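Local coordinates for protein LysR family transcriptional regulator (Vibrio vulnificus, PDB 5FHK) that regulates virulence genes as a LysR-type transcription factor, probably by sequence-specific DNA binding through its separate helix-turn-helix domain, this piece being the regulatory domain, at residues G7-S12 with P34-E39; P14-K19 with A133-V138; S75-L80 with D172-P177; H102-G107 with V123-R128. One frame throughout, in Å; residues are numbered along the deposited sequence.

Contact 1 of 4, residues G7-S12 with P34-E39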
loop_
_atom_site.group_PDB
_atom_site.type_symbol
_atom_site.label_atom_id
_atom_site.label_comp_id
_atom_site.label_asym_id
_atom_site.label_seq_id
_atom_site.Cartn_x
_atom_site.Cartn_y
_atom_site.Cartn_z
ATOM N N GLY A 7 -17.805 12.786 -15.311
ATOM C CA GLY A 7 -17.026 11.939 -16.193
ATOM C C GLY A 7 -16.342 10.787 -15.499
ATOM O O GLY A 7 -15.425 10.182 -16.064
ATOM N N LYS A 8 -16.802 10.446 -14.297
ATOM C CA LYS A 8 -16.111 9.475 -13.462
ATOM C C LYS A 8 -17.077 8.936 -12.428
ATOM O O LYS A 8 -18.053 9.599 -12.049
ATOM C CB LYS A 8 -14.914 10.104 -12.733
ATOM C CG LYS A 8 -15.388 11.015 -11.623
ATOM C CD LYS A 8 -14.301 11.640 -10.793
ATOM C CE LYS A 8 -14.854 12.835 -10.006
ATOM N NZ LYS A 8 -15.451 13.820 -10.930
ATOM N N ILE A 9 -16.746 7.747 -11.936
ATOM C CA ILE A 9 -17.314 7.184 -10.711
ATOM C C ILE A 9 -16.287 7.336 -9.599
ATOM O O ILE A 9 -15.106 7.003 -9.776
ATOM C CB ILE A 9 -17.699 5.708 -10.898
ATOM C CG1 ILE A 9 -18.677 5.548 -12.065
ATOM C CG2 ILE A 9 -18.295 5.132 -9.624
ATOM C CD1 ILE A 9 -18.868 4.098 -12.482
ATOM N N LYS A 10 -16.737 7.845 -8.456
ATOM C CA LYS A 10 -15.887 8.178 -7.326
ATOM C C LYS A 10 -16.145 7.132 -6.242
ATOM O O LYS A 10 -17.239 7.091 -5.672
ATOM C CB LYS A 10 -16.214 9.599 -6.845
ATOM C CG LYS A 10 -15.114 10.335 -6.037
ATOM C CD LYS A 10 -15.610 11.728 -5.610
ATOM C CE LYS A 10 -14.727 12.370 -4.522
ATOM N NZ LYS A 10 -13.321 12.593 -4.981
ATOM N N ILE A 11 -15.163 6.271 -5.952
ATOM C CA ILE A 11 -15.402 5.211 -4.978
ATOM C C ILE A 11 -14.357 5.262 -3.875
ATOM O O ILE A 11 -13.219 5.703 -4.073
ATOM C CB ILE A 11 -15.454 3.793 -5.608
ATOM C CG1 ILE A 11 -14.180 3.438 -6.372
ATOM C CG2 ILE A 11 -16.637 3.653 -6.533
ATOM C CD1 ILE A 11 -14.389 2.209 -7.350
ATOM N N SER A 12 -14.774 4.852 -2.683
ATOM C CA SER A 12 -13.884 4.693 -1.536
ATOM C C SER A 12 -13.815 3.221 -1.154
ATOM O O SER A 12 -14.841 2.530 -1.173
ATOM C CB SER A 12 -14.378 5.513 -0.347
ATOM O OG SER A 12 -13.480 5.425 0.740
ATOM N N PRO A 34 -14.777 0.306 -20.985
ATOM C CA PRO A 34 -13.640 1.225 -21.202
ATOM C C PRO A 34 -14.031 2.692 -21.260
ATOM O O PRO A 34 -13.179 3.556 -21.018
ATOM C CB PRO A 34 -13.072 0.763 -22.549
ATOM C CG PRO A 34 -13.721 -0.559 -22.824
ATOM C CD PRO A 34 -15.024 -0.552 -22.152
ATOM N N GLU A 35 -15.284 3.005 -21.616
ATOM C CA GLU A 35 -15.739 4.387 -21.672
ATOM C C GLU A 35 -15.929 5.003 -20.290
ATOM O O GLU A 35 -16.011 6.226 -20.186
ATOM C CB GLU A 35 -17.049 4.468 -22.461
ATOM C CG GLU A 35 -18.206 3.693 -21.832
ATOM C CD GLU A 35 -18.179 2.198 -22.136
ATOM O OE1 GLU A 35 -17.260 1.721 -22.839
ATOM O OE2 GLU A 35 -19.081 1.487 -21.662
ATOM N N ILE A 36 -15.989 4.191 -19.232
ATOM C CA ILE A 36 -16.235 4.680 -17.879
ATOM C C ILE A 36 -14.908 4.924 -17.175
ATOM O O ILE A 36 -13.987 4.094 -17.256
ATOM C CB ILE A 36 -17.101 3.671 -17.102
ATOM C CG1 ILE A 36 -18.460 3.508 -17.806
ATOM C CG2 ILE A 36 -17.259 4.085 -15.642
ATOM C CD1 ILE A 36 -19.423 2.587 -17.064
ATOM N N ASN A 37 -14.799 6.066 -16.495
ATOM C CA ASN A 37 -13.607 6.408 -15.720
ATOM C C ASN A 37 -13.866 6.206 -14.233
ATOM O O ASN A 37 -14.967 6.488 -13.740
ATOM C CB ASN A 37 -13.169 7.862 -15.962
ATOM C CG ASN A 37 -12.902 8.171 -17.438
ATOM O OD1 ASN A 37 -12.154 7.462 -18.120
ATOM N ND2 ASN A 37 -13.525 9.244 -17.938
ATOM N N ILE A 38 -12.828 5.763 -13.511
ATOM C CA ILE A 38 -12.887 5.528 -12.069
ATOM C C ILE A 38 -11.861 6.407 -11.364
ATOM O O ILE A 38 -10.712 6.502 -11.806
ATOM C CB ILE A 38 -12.613 4.053 -11.719
ATOM C CG1 ILE A 38 -13.601 3.140 -12.431
ATOM C CG2 ILE A 38 -12.635 3.858 -10.190
ATOM C CD1 ILE A 38 -14.894 3.007 -11.700
ATOM N N GLU A 39 -12.275 7.040 -10.270
ATOM C CA GLU A 39 -11.368 7.658 -9.306
ATOM C C GLU A 39 -11.532 6.902 -7.997
ATOM O O GLU A 39 -12.655 6.793 -7.486
ATOM C CB GLU A 39 -11.667 9.154 -9.092
ATOM C CG GLU A 39 -11.047 10.076 -10.157
ATOM C CD GLU A 39 -11.192 11.561 -9.817
ATOM O OE1 GLU A 39 -11.641 11.869 -8.681
ATOM O OE2 GLU A 39 -10.888 12.419 -10.693
#
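Parallel pairing of I9 and K10 with I38 and E39 joins the two strands of a beta-alpha-beta unit, strand 9-14, helix 18-32 and strand 38-43. I9 does the backbone bonding in both directions: its N donates to N37 O (2.8 Å) and its O receives the N-H of E39 (2.9 Å), in a nearly straight bond of 174°. I11 N then donates to E39 O at 3.0 Å; I9 thus bonds to both residues flanking I38, the pattern of a parallel ladder. Before the ladder proper, the N37 amide extends the grip: ND2 bonds to G7 O at 2.8 Å, with that oxygen only 9° out of the amide plane. In the beta-alpha-beta unit the isoleucines face the helices. I9 CD1 lies 3.5 Å from I36 CG2 and I11 CD1 is 3.7 Å from I38 CG2, while F29 of helix 18-32 and F197 of helix 192-204 cover this side. On the other face, the K8 methylene CD sits squarely over the flat of the E39 carboxylate, 3.3 Å from its CD. K8 CG, held between the backbone N and the carbonyl carbon (chi1 73°), sends the chain that way. The ammonium of K10 stays 4.1 Å from E39 OE1, too far for a salt bridge. I38 and E39 also pair, in parallel, with a strand of the second subunit, extending the sheet across the interface.

Contact 2 of 4, residues P14-K19 with A133-V138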
loop_
_atom_site.group_PDB
_atom_site.type_symbol
_atom_site.label_atom_id
_atom_site.label_comp_id
_atom_site.label_asym_id
_atom_site.label_seq_id
_atom_site.Cartn_x
_atom_site.Cartn_y
_atom_site.Cartn_z
ATOM N N PRO A 14 -11.432 0.176 1.496
ATOM C CA PRO A 14 -10.637 0.086 2.737
ATOM C C PRO A 14 -9.138 -0.044 2.486
ATOM O O PRO A 14 -8.696 -0.697 1.537
ATOM C CB PRO A 14 -11.177 -1.182 3.415
ATOM C CG PRO A 14 -11.785 -1.975 2.317
ATOM C CD PRO A 14 -12.365 -0.957 1.369
ATOM N N TYR A 15 -8.358 0.543 3.400
ATOM C CA TYR A 15 -6.946 0.821 3.122
ATOM C C TYR A 15 -6.153 -0.444 2.757
ATOM O O TYR A 15 -5.617 -0.565 1.642
ATOM C CB TYR A 15 -6.313 1.540 4.309
ATOM C CG TYR A 15 -4.877 1.883 4.031
ATOM C CD1 TYR A 15 -4.491 2.343 2.776
ATOM C CD2 TYR A 15 -3.891 1.693 4.990
ATOM C CE1 TYR A 15 -3.168 2.631 2.491
ATOM C CE2 TYR A 15 -2.571 1.976 4.712
ATOM C CZ TYR A 15 -2.218 2.447 3.459
ATOM O OH TYR A 15 -0.903 2.734 3.170
ATOM N N ASN A 16 -6.085 -1.407 3.664
ATOM C CA ASN A 16 -5.154 -2.523 3.473
ATOM C C ASN A 16 -5.636 -3.605 2.519
ATOM O O ASN A 16 -4.818 -4.436 2.101
ATOM C CB ASN A 16 -4.859 -3.186 4.801
ATOM C CG ASN A 16 -4.043 -2.320 5.692
ATOM O OD1 ASN A 16 -2.905 -1.990 5.371
ATOM N ND2 ASN A 16 -4.603 -1.953 6.836
ATOM N N LEU A 17 -6.923 -3.622 2.162
ATOM C CA LEU A 17 -7.529 -4.756 1.484
ATOM C C LEU A 17 -7.832 -4.485 0.029
ATOM O O LEU A 17 -8.270 -5.399 -0.676
ATOM C CB LEU A 17 -8.841 -5.149 2.182
ATOM C CG LEU A 17 -8.801 -5.439 3.681
ATOM C CD1 LEU A 17 -10.219 -5.692 4.178
ATOM C CD2 LEU A 17 -7.943 -6.651 3.950
ATOM N N THR A 18 -7.637 -3.254 -0.434
ATOM C CA THR A 18 -8.110 -2.869 -1.760
ATOM C C THR A 18 -7.466 -3.703 -2.848
ATOM O O THR A 18 -8.151 -4.209 -3.744
ATOM C CB THR A 18 -7.834 -1.393 -2.003
ATOM O OG1 THR A 18 -8.763 -0.617 -1.242
ATOM C CG2 THR A 18 -7.960 -1.056 -3.487
ATOM N N LYS A 19 -6.148 -3.865 -2.784
ATOM C CA LYS A 19 -5.438 -4.577 -3.835
ATOM C C LYS A 19 -5.966 -6.004 -3.983
ATOM O O LYS A 19 -6.312 -6.431 -5.086
ATOM C CB LYS A 19 -3.935 -4.552 -3.546
ATOM C CG LYS A 19 -3.146 -5.410 -4.484
ATOM C CD LYS A 19 -2.801 -4.685 -5.753
ATOM C CE LYS A 19 -1.953 -5.594 -6.625
ATOM N NZ LYS A 19 -2.690 -6.864 -6.933
ATOM N N ALA A 133 3.644 -0.074 12.284
ATOM C CA ALA A 133 3.480 0.691 11.054
ATOM C C ALA A 133 2.014 1.026 10.834
ATOM O O ALA A 133 1.124 0.344 11.337
ATOM C CB ALA A 133 4.039 -0.070 9.841
ATOM N N ASN A 134 1.770 2.085 10.070
ATOM C CA ASN A 134 0.409 2.443 9.685
ATOM C C ASN A 134 -0.093 1.689 8.447
ATOM O O ASN A 134 -1.185 2.001 7.958
ATOM C CB ASN A 134 0.299 3.955 9.459
ATOM C CG ASN A 134 1.277 4.473 8.417
ATOM O OD1 ASN A 134 2.297 3.836 8.115
ATOM N ND2 ASN A 134 0.981 5.651 7.877
ATOM N N ALA A 135 0.665 0.720 7.927
ATOM C CA ALA A 135 0.227 -0.110 6.805
ATOM C C ALA A 135 0.594 -1.565 7.080
ATOM O O ALA A 135 1.644 -1.842 7.660
ATOM C CB ALA A 135 0.859 0.340 5.470
ATOM N N LEU A 136 -0.246 -2.499 6.621
ATOM C CA LEU A 136 -0.030 -3.913 6.941
ATOM C C LEU A 136 0.903 -4.613 5.968
ATOM O O LEU A 136 1.532 -5.614 6.342
ATOM C CB LEU A 136 -1.363 -4.676 6.987
ATOM C CG LEU A 136 -2.099 -4.543 8.337
ATOM C CD1 LEU A 136 -3.491 -5.179 8.280
ATOM C CD2 LEU A 136 -1.296 -5.131 9.485
ATOM N N ASN A 137 1.019 -4.111 4.734
ATOM C CA ASN A 137 1.929 -4.738 3.789
ATOM C C ASN A 137 3.369 -4.723 4.308
ATOM O O ASN A 137 4.056 -5.747 4.251
ATOM C CB ASN A 137 1.811 -4.081 2.405
ATOM C CG ASN A 137 2.222 -2.604 2.397
ATOM O OD1 ASN A 137 2.212 -1.920 3.429
ATOM N ND2 ASN A 137 2.577 -2.107 1.212
ATOM N N VAL A 138 3.842 -3.592 4.858
ATOM C CA VAL A 138 5.231 -3.588 5.331
ATOM C C VAL A 138 5.393 -4.434 6.590
ATOM O O VAL A 138 6.476 -4.956 6.853
ATOM C CB VAL A 138 5.744 -2.158 5.566
ATOM C CG1 VAL A 138 5.735 -1.367 4.254
ATOM C CG2 VAL A 138 4.931 -1.481 6.618
HETATM O O HOH W 1 -1.221 -2.281 3.311
#
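N16 OD1 accepts the backbone N-H of L136 at 3.0 Å, linking the turn before helix 18-32 to the start of helix 136-144 in this periplasmic-binding-protein-like domain. The bond is fairly straight at the hydrogen (162°), but the donor sits 41° above the carbonyl plane of the amide instead of on a lone pair. A water also donates to OD1, from 2.7 Å, and takes the N-H of N137, so one side-chain oxygen serves two consecutive amides of the helix start, one directly and one through the water. With CG anti to its own carbonyl carbon, N16 crosses L136 at about a right angle, and its ND2 lies 3.7 Å from L136 CD1. Alongside, the Y15 ring presents its edge to N134 O, 3.5 Å from CE2, and also touches the A135 methyl.

Further out, H108 O accepts from N16 ND2, which fixes the rotation of the amide. The tyrosine hydroxyl bonds to its counterpart, Y15 OH of the second subunit, and N134 OD1 accepts from T42 N of that subunit, so both flanks of the contact reach the dimer interface. Behind Y15 and N16, T18 OG1 donates to P14 O at 2.8 Å from above the carbonyl plane.

Contact 3 of 4, residues S75-L80 with D172-P177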
loop_
_atom_site.group_PDB
_atom_site.type_symbol
_atom_site.label_atom_id
_atom_site.label_comp_id
_atom_site.label_asym_id
_atom_site.label_seq_id
_atom_site.Cartn_x
_atom_site.Cartn_y
_atom_site.Cartn_z
ATOM N N SER A 75 -15.978 -11.025 3.660
ATOM C CA SER A 75 -15.573 -10.943 5.045
ATOM C C SER A 75 -14.125 -11.380 5.172
ATOM O O SER A 75 -13.582 -12.113 4.338
ATOM C CB SER A 75 -16.495 -11.766 5.948
ATOM O OG SER A 75 -16.436 -13.128 5.608
ATOM N N VAL A 76 -13.496 -10.884 6.209
ATOM C CA VAL A 76 -12.103 -11.163 6.487
ATOM C C VAL A 76 -11.993 -11.543 7.954
ATOM O O VAL A 76 -12.797 -11.116 8.789
ATOM C CB VAL A 76 -11.218 -9.940 6.137
ATOM C CG1 VAL A 76 -11.327 -8.861 7.185
ATOM C CG2 VAL A 76 -9.798 -10.353 5.972
ATOM N N LYS A 77 -11.002 -12.369 8.268
ATOM C CA LYS A 77 -10.714 -12.725 9.649
ATOM C C LYS A 77 -9.211 -12.643 9.881
ATOM O O LYS A 77 -8.430 -13.196 9.104
ATOM C CB LYS A 77 -11.235 -14.125 9.987
ATOM C CG LYS A 77 -10.874 -14.571 11.396
ATOM C CD LYS A 77 -11.471 -15.932 11.730
ATOM C CE LYS A 77 -10.399 -16.985 11.900
ATOM N NZ LYS A 77 -10.262 -17.791 10.661
ATOM N N ASP A 78 -8.815 -11.967 10.949
ATOM C CA ASP A 78 -7.408 -11.778 11.262
ATOM C C ASP A 78 -6.884 -12.922 12.125
ATOM O O ASP A 78 -7.550 -13.361 13.065
ATOM C CB ASP A 78 -7.208 -10.441 11.967
ATOM C CG ASP A 78 -7.988 -9.310 11.300
ATOM O OD1 ASP A 78 -7.890 -9.153 10.061
ATOM O OD2 ASP A 78 -8.739 -8.606 12.011
ATOM N N ILE A 79 -5.679 -13.393 11.793
ATOM C CA ILE A 79 -5.070 -14.554 12.427
ATOM C C ILE A 79 -3.615 -14.229 12.720
ATOM O O ILE A 79 -2.999 -13.379 12.072
ATOM C CB ILE A 79 -5.145 -15.814 11.546
ATOM C CG1 ILE A 79 -4.355 -15.586 10.265
ATOM C CG2 ILE A 79 -6.616 -16.151 11.178
ATOM C CD1 ILE A 79 -4.425 -16.751 9.331
ATOM N N LEU A 80 -3.060 -14.943 13.685
ATOM C CA LEU A 80 -1.679 -14.744 14.100
ATOM C C LEU A 80 -0.779 -15.641 13.269
ATOM O O LEU A 80 -1.099 -16.817 13.077
ATOM C CB LEU A 80 -1.532 -15.063 15.585
ATOM C CG LEU A 80 -2.335 -14.173 16.546
ATOM C CD1 LEU A 80 -2.357 -14.770 17.974
ATOM C CD2 LEU A 80 -1.777 -12.757 16.567
ATOM N N ASP A 172 -5.890 -21.942 17.927
ATOM C CA ASP A 172 -7.162 -21.871 18.637
ATOM C C ASP A 172 -7.612 -20.434 18.899
ATOM O O ASP A 172 -8.706 -20.234 19.428
ATOM C CB ASP A 172 -7.067 -22.643 19.961
ATOM C CG ASP A 172 -8.434 -22.973 20.563
ATOM O OD1 ASP A 172 -9.080 -23.962 20.128
ATOM O OD2 ASP A 172 -8.856 -22.241 21.490
ATOM N N TRP A 173 -6.809 -19.437 18.536
ATOM C CA TRP A 173 -7.128 -18.038 18.760
ATOM C C TRP A 173 -7.350 -17.309 17.439
ATOM O O TRP A 173 -6.731 -17.629 16.416
ATOM C CB TRP A 173 -6.009 -17.339 19.536
ATOM C CG TRP A 173 -5.867 -17.836 20.928
ATOM C CD1 TRP A 173 -5.146 -18.910 21.337
ATOM C CD2 TRP A 173 -6.466 -17.276 22.101
ATOM N NE1 TRP A 173 -5.255 -19.060 22.702
ATOM C CE2 TRP A 173 -6.064 -18.071 23.195
ATOM C CE3 TRP A 173 -7.298 -16.178 22.335
ATOM C CZ2 TRP A 173 -6.465 -17.803 24.505
ATOM C CZ3 TRP A 173 -7.703 -15.918 23.635
ATOM C CH2 TRP A 173 -7.289 -16.733 24.703
ATOM N N SER A 174 -8.210 -16.293 17.483
ATOM C CA SER A 174 -8.503 -15.503 16.299
ATOM C C SER A 174 -9.248 -14.256 16.717
ATOM O O SER A 174 -9.941 -14.247 17.740
ATOM C CB SER A 174 -9.346 -16.281 15.295
ATOM O OG SER A 174 -10.729 -16.106 15.580
ATOM N N ALA A 175 -9.099 -13.210 15.911
ATOM C CA ALA A 175 -9.947 -12.039 16.035
ATOM C C ALA A 175 -11.338 -12.353 15.493
ATOM O O ALA A 175 -11.546 -13.328 14.759
ATOM C CB ALA A 175 -9.347 -10.858 15.279
ATOM N N ASN A 176 -12.307 -11.523 15.868
ATOM C CA ASN A 176 -13.614 -11.777 15.291
ATOM C C ASN A 176 -13.662 -11.240 13.862
ATOM O O ASN A 176 -13.004 -10.246 13.541
ATOM C CB ASN A 176 -14.711 -11.136 16.137
ATOM C CG ASN A 176 -15.171 -12.041 17.279
ATOM O OD1 ASN A 176 -15.358 -13.251 17.094
ATOM N ND2 ASN A 176 -15.344 -11.460 18.467
ATOM N N PRO A 177 -14.408 -11.899 12.982
ATOM C CA PRO A 177 -14.442 -11.464 11.582
ATOM C C PRO A 177 -15.047 -10.081 11.460
ATOM O O PRO A 177 -15.937 -9.695 12.217
ATOM C CB PRO A 177 -15.327 -12.515 10.894
ATOM C CG PRO A 177 -15.355 -13.670 11.837
ATOM C CD PRO A 177 -15.266 -13.070 13.211
HETATM O O HOH W 2 -4.131 -17.134 15.507
#
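The peptide groups of D78 and A175 meet through one hydrogen bond: A175 N donates to D78 O at 3.2 Å, tilted 21° from the carbonyl plane. Edge-to-face with H95, the W173 indole is turned away from residues 75-80. The A175 carbonyl receives S174 OG from above its plane (3.0 Å), and K77 CG approaches the same oxygen. The D78 carboxylate touches the A175 methyl, while OD1 forms a salt bridge with R178.

In the two-lobed regulatory domain of LysR proteins two crossover connections run between the lobes. Strand 68-82 and the segment leading into strand 178-185 are consistent with that pair, and here they lie side by side where strand 68-82 is interrupted at K77. K77 leaves the backbone with CG anti to N (chi1 176°) and bends at chi3, which carries CE to within 3.6 Å of S174 CB. Only one direct backbone hydrogen bond spans the two segments. A water between L80 N and W173 O extends the link at one end, with 3.0 Å to L80 N. At the other end P177 makes a CA-H...O contact, its CA 3.3 Å from V76 O.

Contact 4 of 4, residues H102-G107 with V123-R128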
loop_
_atom_site.group_PDB
_atom_site.type_symbol
_atom_site.label_atom_id
_atom_site.label_comp_id
_atom_site.label_asym_id
_atom_site.label_seq_id
_atom_site.Cartn_x
_atom_site.Cartn_y
_atom_site.Cartn_z
ATOM N N HIS A 102 7.170 -12.232 23.405
ATOM C CA HIS A 102 7.543 -12.454 22.019
ATOM C C HIS A 102 7.672 -11.113 21.306
ATOM O O HIS A 102 7.068 -10.113 21.710
ATOM C CB HIS A 102 6.506 -13.322 21.296
ATOM C CG HIS A 102 6.726 -14.791 21.464
ATOM N ND1 HIS A 102 7.466 -15.538 20.572
ATOM C CD2 HIS A 102 6.308 -15.653 22.420
ATOM C CE1 HIS A 102 7.505 -16.794 20.980
ATOM N NE2 HIS A 102 6.806 -16.892 22.095
ATOM N N PHE A 103 8.467 -11.112 20.231
ATOM C CA PHE A 103 8.569 -9.957 19.348
ATOM C C PHE A 103 7.283 -9.832 18.538
ATOM O O PHE A 103 6.919 -10.758 17.807
ATOM C CB PHE A 103 9.760 -10.093 18.392
ATOM C CG PHE A 103 11.120 -10.142 19.064
ATOM C CD1 PHE A 103 11.748 -8.981 19.493
ATOM C CD2 PHE A 103 11.778 -11.354 19.237
ATOM C CE1 PHE A 103 13.020 -9.036 20.112
ATOM C CE2 PHE A 103 13.030 -11.413 19.834
ATOM C CZ PHE A 103 13.649 -10.253 20.265
ATOM N N LEU A 104 6.619 -8.686 18.635
ATOM C CA LEU A 104 5.350 -8.463 17.954
ATOM C C LEU A 104 5.517 -7.426 16.857
ATOM O O LEU A 104 6.330 -6.508 16.969
ATOM C CB LEU A 104 4.262 -8.019 18.935
ATOM C CG LEU A 104 4.032 -9.008 20.078
ATOM C CD1 LEU A 104 2.860 -8.577 20.946
ATOM C CD2 LEU A 104 3.836 -10.407 19.519
ATOM N N LEU A 105 4.766 -7.613 15.771
ATOM C CA LEU A 105 4.754 -6.688 14.647
ATOM C C LEU A 105 3.317 -6.264 14.411
ATOM O O LEU A 105 2.439 -7.113 14.212
ATOM C CB LEU A 105 5.347 -7.328 13.393
ATOM C CG LEU A 105 6.574 -8.198 13.657
ATOM C CD1 LEU A 105 6.918 -9.133 12.461
ATOM C CD2 LEU A 105 7.757 -7.317 14.026
ATOM N N LYS A 106 3.068 -4.954 14.456
ATOM C CA LYS A 106 1.702 -4.448 14.505
ATOM C C LYS A 106 1.480 -3.389 13.427
ATOM O O LYS A 106 2.273 -2.453 13.301
ATOM C CB LYS A 106 1.404 -3.881 15.897
ATOM C CG LYS A 106 1.268 -4.955 16.986
ATOM C CD LYS A 106 0.913 -4.383 18.335
ATOM C CE LYS A 106 0.428 -5.488 19.284
ATOM N NZ LYS A 106 -0.013 -4.950 20.596
ATOM N N GLY A 107 0.412 -3.544 12.655
ATOM C CA GLY A 107 0.059 -2.569 11.637
ATOM C C GLY A 107 -1.381 -2.127 11.771
ATOM O O GLY A 107 -2.264 -2.938 12.060
ATOM N N VAL A 123 -8.549 -12.141 25.143
ATOM C CA VAL A 123 -7.300 -11.527 25.568
ATOM C C VAL A 123 -7.030 -10.326 24.668
ATOM O O VAL A 123 -7.154 -10.428 23.442
ATOM C CB VAL A 123 -6.147 -12.547 25.518
ATOM C CG1 VAL A 123 -4.798 -11.839 25.496
ATOM C CG2 VAL A 123 -6.243 -13.504 26.708
ATOM N N VAL A 124 -6.666 -9.188 25.271
ATOM C CA VAL A 124 -6.338 -7.962 24.545
ATOM C C VAL A 124 -4.839 -7.715 24.671
ATOM O O VAL A 124 -4.300 -7.726 25.783
ATOM C CB VAL A 124 -7.140 -6.759 25.078
ATOM C CG1 VAL A 124 -6.797 -5.503 24.290
ATOM C CG2 VAL A 124 -8.629 -7.044 24.975
ATOM N N ASN A 125 -4.158 -7.509 23.539
ATOM C CA ASN A 125 -2.730 -7.204 23.548
ATOM C C ASN A 125 -2.485 -5.780 23.069
ATOM O O ASN A 125 -2.802 -5.437 21.923
ATOM C CB ASN A 125 -1.930 -8.175 22.690
ATOM C CG ASN A 125 -0.438 -7.961 22.828
ATOM O OD1 ASN A 125 0.108 -6.979 22.299
ATOM N ND2 ASN A 125 0.236 -8.870 23.536
ATOM N N VAL A 126 -1.872 -4.981 23.934
ATOM C CA VAL A 126 -1.589 -3.577 23.692
ATOM C C VAL A 126 -0.092 -3.288 23.725
ATOM O O VAL A 126 0.310 -2.123 23.714
ATOM C CB VAL A 126 -2.344 -2.685 24.700
ATOM C CG1 VAL A 126 -3.844 -2.896 24.586
ATOM C CG2 VAL A 126 -1.883 -2.980 26.106
ATOM N N ASP A 127 0.744 -4.328 23.779
ATOM C CA ASP A 127 2.188 -4.135 23.806
ATOM C C ASP A 127 2.661 -3.428 22.542
ATOM O O ASP A 127 2.116 -3.621 21.456
ATOM C CB ASP A 127 2.920 -5.474 23.908
ATOM C CG ASP A 127 2.330 -6.396 24.946
ATOM O OD1 ASP A 127 1.519 -5.946 25.779
ATOM O OD2 ASP A 127 2.680 -7.591 24.912
ATOM N N ARG A 128 3.697 -2.611 22.685
ATOM C CA ARG A 128 4.301 -2.026 21.508
ATOM C C ARG A 128 5.078 -3.097 20.763
ATOM O O ARG A 128 5.791 -3.906 21.367
ATOM C CB ARG A 128 5.221 -0.861 21.864
ATOM C CG ARG A 128 5.619 -0.030 20.643
ATOM C CD ARG A 128 6.251 1.277 21.032
ATOM N NE ARG A 128 5.610 1.797 22.229
ATOM C CZ ARG A 128 6.232 2.522 23.150
ATOM N NH1 ARG A 128 7.517 2.816 23.000
ATOM N NH2 ARG A 128 5.572 2.944 24.219
HETATM O O HOH W 3 6.377 -6.673 21.050
#
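K106 and N125 form the tight side of this contact. The ammonium of K106 is 2.7 Å from N125 OD1, lying in the plane of that carbonyl. A second bond of the same length, to D127 O, is directed at a lone pair of the backbone carbonyl. N125 O and, outside the segments, L111 O are weaker acceptors that must share what remains of its three N-H groups, so the buried charge is surrounded by neutral oxygens, while W113 supplies a cation-pi contact. Extension of the lysine chain beyond CG is what lets a strand residue span the gap to the loop. There is no backbone pairing between the segments, and the nearest CA atoms, of L104 and R128, are 7.4 Å apart. L104 adds apolar cover: its CD1 comes obliquely over the end of the N125 amide, 3.5 Å from OD1 and 3.7 Å from ND2.

The loose side lies toward R128. There the link is a water, which accepts from L104 N at 3.2 Å and donates to R128 O. The side chain of R128 leaves the backbone away from residues 102-107 and packs against K8 of the second subunit.

N125 OD1 holds a further bond, from D127 N at 3.1 Å. The N-H...O angle is 136° and the donor sits above the carbonyl plane, so the lysine and this amide approach one oxygen from different directions. An acceptance from the amide two residues on defines an Asx turn, placed here where strand 122-125 ends.

In the fold
Contact 1 closes first along the chain and lies at one end of the domain, its centre about 33 Å from that of contact 3 and about 39 Å from that of contact 4. Contact 2 follows directly in sequence, its centre about 22 Å from that of contact 1. Contact 4 is nested in the loops closed by contacts 2 and 3, centres about 17 Å and 15 Å away. It touches contact 2 through A133 N and K106 O, and contact 3 by packing of W173 on V123. Contacts 1, 3 and 4 reach the same mixed sheet. Contacts 1, 2 and 4 also meet the second subunit; R128 packs on its K8, so the contact 1 end of one subunit meets the contact 4 end of the other.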